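Local coordinates for TPR repeat-containing protein (Cytophaga hutchinsonii, PDB 3U4T), which is of unknown function but, as a tetratricopeptide-repeat protein built of stacked helical hairpins, probably serves as a scaffold for binding other proteins, at residues A[37-47]-A[56-67]. The protein carries 1 engineered substitution. Sequence-based numbering, arbitrary orientation.
Sequences PYIYNRRAVCY and AQKDIETYFSKV
D59 is the knob of this contact: its side chain drops into a hollow formed by Y40, R43, A44 and Y47. The floor is A44, whose CB lies 3.5 Å from D59 CB, and the charged wall is R43, which grips the carboxylate side-on. R43 NE bonds to D59 OD2 at 2.9 Å and R43 NH2 to D59 OD1 at 3.0 Å, both nearly straight and on the syn side but tilted out of the carboxylate plane. A bend at chi3 of R43 turns the guanidinium back so that the carboxylate lies at its edge, the two planes 29° apart. NH2 also pairs with E30 of helix 19-31, so this buried arginine links three helices. Y47 presents its ring edge to the same oxygen, D59 OD2, while Y40 sets its CB against D59 O and its ring edge near OD1.

The close approach is consistent with the small A44 and A56 side chains: the backbones come nearest at these two residues, with A56 CB 3.2 Å from A44 O. A56 CB also packs on Y47 CB, and A44 CB rests on I60. Toward the other end, aromatic faces receive smaller bumps. T62 CG2 stands over the centre of the Y40 ring, 3.6 Å from the centroid, while I39 CG1 covers the opposite face nearer its rim. N41 CB lies still closer over Y63, 3.3 Å from the ring centroid; with chi1 at 64°, the N41 amide stacks almost parallel to that ring, and ND2 bonds to D76 of helix 74-86. V67 CB backs the other face of Y63. P37 CB rests on K66 CB and the V67 backbone, while P37 O meets the Y63 ring edge.

Helices 40-47 and 56-64 run antiparallel at 163°, their axes 7.6 Å apart at closest approach: a helix pair packed closely through small residues, as in the tetratricopeptide-repeat fold.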
loop_
_atom_site.group_PDB
_atom_site.type_symbol
_atom_site.label_atom_id
_atom_site.label_comp_id
_atom_site.label_asym_id
_atom_site.label_seq_id
_atom_site.Cartn_x
_atom_site.Cartn_y
_atom_site.Cartn_z
ATOM N N PRO A 37 23.964 -19.990 11.768
ATOM C CA PRO A 37 22.551 -19.633 11.917
ATOM C C PRO A 37 22.011 -18.923 10.676
ATOM O O PRO A 37 20.807 -18.938 10.404
ATOM C CB PRO A 37 22.559 -18.720 13.142
ATOM C CG PRO A 37 23.925 -18.082 13.086
ATOM C CD PRO A 37 24.795 -19.254 12.740
ATOM N N TYR A 38 22.927 -18.338 9.909
ATOM C CA TYR A 38 22.581 -17.561 8.719
ATOM C C TYR A 38 21.996 -18.285 7.530
ATOM O O TYR A 38 21.745 -17.658 6.505
ATOM C CB TYR A 38 23.790 -16.737 8.277
ATOM C CG TYR A 38 24.273 -15.834 9.380
ATOM C CD1 TYR A 38 23.433 -14.869 9.925
ATOM C CD2 TYR A 38 25.553 -15.982 9.928
ATOM C CE1 TYR A 38 23.849 -14.068 11.000
ATOM C CE2 TYR A 38 25.980 -15.189 10.996
ATOM C CZ TYR A 38 25.126 -14.237 11.526
ATOM O OH TYR A 38 25.550 -13.455 12.574
ATOM N N ILE A 39 21.789 -19.594 7.635
ATOM C CA ILE A 39 21.169 -20.296 6.527
ATOM C C ILE A 39 19.674 -20.265 6.821
ATOM O O ILE A 39 18.848 -20.276 5.917
ATOM C CB ILE A 39 21.645 -21.781 6.401
ATOM C CG1 ILE A 39 21.103 -22.641 7.549
ATOM C CG2 ILE A 39 23.154 -21.826 6.361
ATOM C CD1 ILE A 39 21.395 -24.128 7.379
ATOM N N TYR A 40 19.340 -20.175 8.103
ATOM C CA TYR A 40 17.956 -20.181 8.541
ATOM C C TYR A 40 17.172 -18.898 8.294
ATOM O O TYR A 40 16.018 -18.965 7.867
ATOM C CB TYR A 40 17.903 -20.586 10.017
ATOM C CG TYR A 40 18.454 -21.982 10.236
ATOM C CD1 TYR A 40 17.709 -23.106 9.883
ATOM C CD2 TYR A 40 19.737 -22.177 10.737
ATOM C CE1 TYR A 40 18.228 -24.396 10.019
ATOM C CE2 TYR A 40 20.272 -23.466 10.878
ATOM C CZ TYR A 40 19.510 -24.571 10.518
ATOM O OH TYR A 40 20.021 -25.846 10.670
ATOM N N ASN A 41 17.762 -17.731 8.531
ATOM C CA ASN A 41 16.995 -16.511 8.293
ATOM C C ASN A 41 16.781 -16.295 6.801
ATOM O O ASN A 41 15.813 -15.660 6.397
ATOM C CB ASN A 41 17.668 -15.283 8.929
ATOM C CG ASN A 41 19.020 -14.959 8.317
ATOM O OD1 ASN A 41 19.763 -15.847 7.908
ATOM N ND2 ASN A 41 19.355 -13.683 8.283
ATOM N N ARG A 42 17.674 -16.841 5.983
ATOM C CA ARG A 42 17.571 -16.706 4.537
ATOM C C ARG A 42 16.565 -17.704 3.982
ATOM O O ARG A 42 15.779 -17.379 3.091
ATOM C CB ARG A 42 18.944 -16.915 3.890
ATOM C CG ARG A 42 19.914 -15.771 4.152
ATOM C CD ARG A 42 21.259 -15.994 3.469
ATOM N NE ARG A 42 22.144 -14.839 3.612
ATOM C CZ ARG A 42 22.625 -14.391 4.768
ATOM N NH1 ARG A 42 22.315 -14.998 5.906
ATOM N NH2 ARG A 42 23.417 -13.328 4.783
ATOM N N ARG A 43 16.581 -18.920 4.520
ATOM C CA ARG A 43 15.654 -19.939 4.057
ATOM C C ARG A 43 14.265 -19.506 4.492
ATOM O O ARG A 43 13.287 -19.715 3.781
ATOM C CB ARG A 43 16.006 -21.303 4.659
ATOM C CG ARG A 43 15.388 -22.490 3.920
ATOM C CD ARG A 43 16.011 -23.814 4.365
ATOM N NE ARG A 43 15.587 -24.219 5.703
ATOM C CZ ARG A 43 16.020 -25.311 6.328
ATOM N NH1 ARG A 43 16.902 -26.116 5.744
ATOM N NH2 ARG A 43 15.552 -25.616 7.528
ATOM N N ALA A 44 14.185 -18.885 5.664
ATOM C CA ALA A 44 12.903 -18.419 6.175
ATOM C C ALA A 44 12.284 -17.452 5.168
ATOM O O ALA A 44 11.116 -17.588 4.807
ATOM C CB ALA A 44 13.091 -17.739 7.516
ATOM N N VAL A 45 13.068 -16.478 4.713
ATOM C CA VAL A 45 12.590 -15.508 3.730
ATOM C C VAL A 45 12.218 -16.218 2.425
ATOM O O VAL A 45 11.183 -15.921 1.830
ATOM C CB VAL A 45 13.651 -14.445 3.414
ATOM C CG1 VAL A 45 13.195 -13.603 2.233
ATOM C CG2 VAL A 45 13.878 -13.566 4.626
ATOM N N CYS A 46 13.057 -17.144 1.971
ATOM C CA CYS A 46 12.737 -17.861 0.745
ATOM C C CYS A 46 11.329 -18.463 0.900
ATOM O O CYS A 46 10.419 -18.153 0.119
ATOM C CB CYS A 46 13.787 -18.952 0.468
ATOM S SG CYS A 46 15.453 -18.295 0.014
ATOM N N TYR A 47 11.138 -19.289 1.925
ATOM C CA TYR A 47 9.833 -19.902 2.164
ATOM C C TYR A 47 8.713 -18.855 2.229
ATOM O O TYR A 47 7.618 -19.062 1.696
ATOM C CB TYR A 47 9.857 -20.724 3.459
ATOM C CG TYR A 47 10.479 -22.103 3.320
ATOM C CD1 TYR A 47 10.008 -23.004 2.364
ATOM C CD2 TYR A 47 11.516 -22.521 4.165
ATOM C CE1 TYR A 47 10.545 -24.280 2.250
ATOM C CE2 TYR A 47 12.063 -23.801 4.060
ATOM C CZ TYR A 47 11.569 -24.674 3.099
ATOM O OH TYR A 47 12.094 -25.941 2.987
ATOM N N ALA A 56 8.384 -21.223 6.902
ATOM C CA ALA A 56 9.100 -19.988 7.165
ATOM C C ALA A 56 9.053 -19.582 8.645
ATOM O O ALA A 56 9.938 -18.863 9.121
ATOM C CB ALA A 56 8.540 -18.885 6.304
ATOM N N GLN A 57 8.027 -20.020 9.376
ATOM C CA GLN A 57 7.970 -19.676 10.787
ATOM C C GLN A 57 8.995 -20.546 11.510
ATOM O O GLN A 57 9.778 -20.050 12.322
ATOM C CB GLN A 57 6.578 -19.910 11.388
ATOM C CG GLN A 57 6.441 -19.292 12.787
ATOM C CD GLN A 57 5.075 -19.476 13.432
ATOM O OE1 GLN A 57 4.774 -18.851 14.447
ATOM N NE2 GLN A 57 4.252 -20.332 12.855
ATOM N N LYS A 58 9.012 -21.839 11.199
ATOM C CA LYS A 58 9.958 -22.731 11.849
ATOM C C LYS A 58 11.388 -22.263 11.605
ATOM O O LYS A 58 12.232 -22.333 12.502
ATOM C CB LYS A 58 9.794 -24.172 11.351
ATOM C CG LYS A 58 10.733 -25.153 12.060
ATOM C CD LYS A 58 10.344 -26.627 11.878
ATOM C CE LYS A 58 10.693 -27.176 10.502
ATOM N NZ LYS A 58 10.359 -28.630 10.403
ATOM N N ASP A 59 11.659 -21.780 10.394
ATOM C CA ASP A 59 12.997 -21.311 10.040
ATOM C C ASP A 59 13.411 -20.024 10.737
ATOM O O ASP A 59 14.539 -19.907 11.215
ATOM C CB ASP A 59 13.115 -21.101 8.532
ATOM C CG ASP A 59 13.513 -22.367 7.782
ATOM O OD1 ASP A 59 13.781 -23.404 8.420
ATOM O OD2 ASP A 59 13.563 -22.307 6.534
ATOM N N ILE A 60 12.515 -19.048 10.800
ATOM C CA ILE A 60 12.889 -17.803 11.443
ATOM C C ILE A 60 13.049 -18.018 12.945
ATOM O O ILE A 60 13.768 -17.274 13.612
ATOM C CB ILE A 60 11.856 -16.693 11.179
ATOM C CG1 ILE A 60 12.465 -15.342 11.536
ATOM C CG2 ILE A 60 10.600 -16.942 11.976
ATOM C CD1 ILE A 60 13.660 -14.985 10.678
ATOM N N GLU A 61 12.396 -19.050 13.480
ATOM C CA GLU A 61 12.497 -19.323 14.907
ATOM C C GLU A 61 13.748 -20.143 15.200
ATOM O O GLU A 61 14.357 -20.010 16.259
ATOM C CB GLU A 61 11.222 -20.022 15.407
ATOM C CG GLU A 61 9.973 -19.149 15.198
ATOM C CD GLU A 61 8.695 -19.729 15.785
ATOM O OE1 GLU A 61 8.450 -20.945 15.620
ATOM O OE2 GLU A 61 7.923 -18.956 16.395
ATOM N N THR A 62 14.142 -20.988 14.258
ATOM C CA THR A 62 15.345 -21.775 14.431
ATOM C C THR A 62 16.457 -20.731 14.376
ATOM O O THR A 62 17.395 -20.747 15.173
ATOM C CB THR A 62 15.510 -22.787 13.284
ATOM O OG1 THR A 62 14.534 -23.826 13.425
ATOM C CG2 THR A 62 16.907 -23.394 13.299
ATOM N N TYR A 63 16.345 -19.808 13.430
ATOM C CA TYR A 63 17.326 -18.744 13.320
ATOM C C TYR A 63 17.538 -18.030 14.670
ATOM O O TYR A 63 18.664 -17.954 15.160
ATOM C CB TYR A 63 16.863 -17.728 12.284
ATOM C CG TYR A 63 17.726 -16.493 12.219
ATOM C CD1 TYR A 63 19.021 -16.556 11.716
ATOM C CD2 TYR A 63 17.236 -15.258 12.632
ATOM C CE1 TYR A 63 19.808 -15.416 11.616
ATOM C CE2 TYR A 63 18.016 -14.111 12.538
ATOM C CZ TYR A 63 19.300 -14.201 12.027
ATOM O OH TYR A 63 20.082 -13.084 11.927
ATOM N N PHE A 64 16.458 -17.515 15.266
ATOM C CA PHE A 64 16.558 -16.789 16.539
ATOM C C PHE A 64 16.968 -17.604 17.767
ATOM O O PHE A 64 17.310 -17.040 18.807
ATOM C CB PHE A 64 15.255 -16.039 16.837
ATOM C CG PHE A 64 15.126 -14.750 16.098
ATOM C CD1 PHE A 64 16.073 -13.751 16.267
ATOM C CD2 PHE A 64 14.097 -14.551 15.184
ATOM C CE1 PHE A 64 15.996 -12.550 15.532
ATOM C CE2 PHE A 64 14.006 -13.360 14.445
ATOM C CZ PHE A 64 14.962 -12.361 14.617
ATOM N N SER A 65 16.941 -18.925 17.655
ATOM C CA SER A 65 17.344 -19.772 18.763
ATOM C C SER A 65 18.819 -20.108 18.581
ATOM O O SER A 65 19.411 -20.808 19.399
ATOM C CB SER A 65 16.522 -21.055 18.746
ATOM O OG SER A 65 16.896 -21.840 17.627
ATOM N N LYS A 66 19.405 -19.608 17.495
ATOM C CA LYS A 66 20.812 -19.854 17.167
ATOM C C LYS A 66 21.655 -18.605 16.940
ATOM O O LYS A 66 22.857 -18.620 17.184
ATOM C CB LYS A 66 20.916 -20.727 15.912
ATOM C CG LYS A 66 20.714 -22.213 16.142
ATOM C CD LYS A 66 20.625 -22.947 14.820
ATOM C CE LYS A 66 21.135 -24.372 14.942
ATOM N NZ LYS A 66 20.479 -25.138 16.038
ATOM N N VAL A 67 21.036 -17.530 16.458
ATOM C CA VAL A 67 21.782 -16.307 16.188
ATOM C C VAL A 67 22.235 -15.600 17.444
ATOM O O VAL A 67 21.599 -15.675 18.491
ATOM C CB VAL A 67 20.963 -15.290 15.367
ATOM C CG1 VAL A 67 19.851 -14.698 16.223
ATOM C CG2 VAL A 67 21.889 -14.172 14.853
#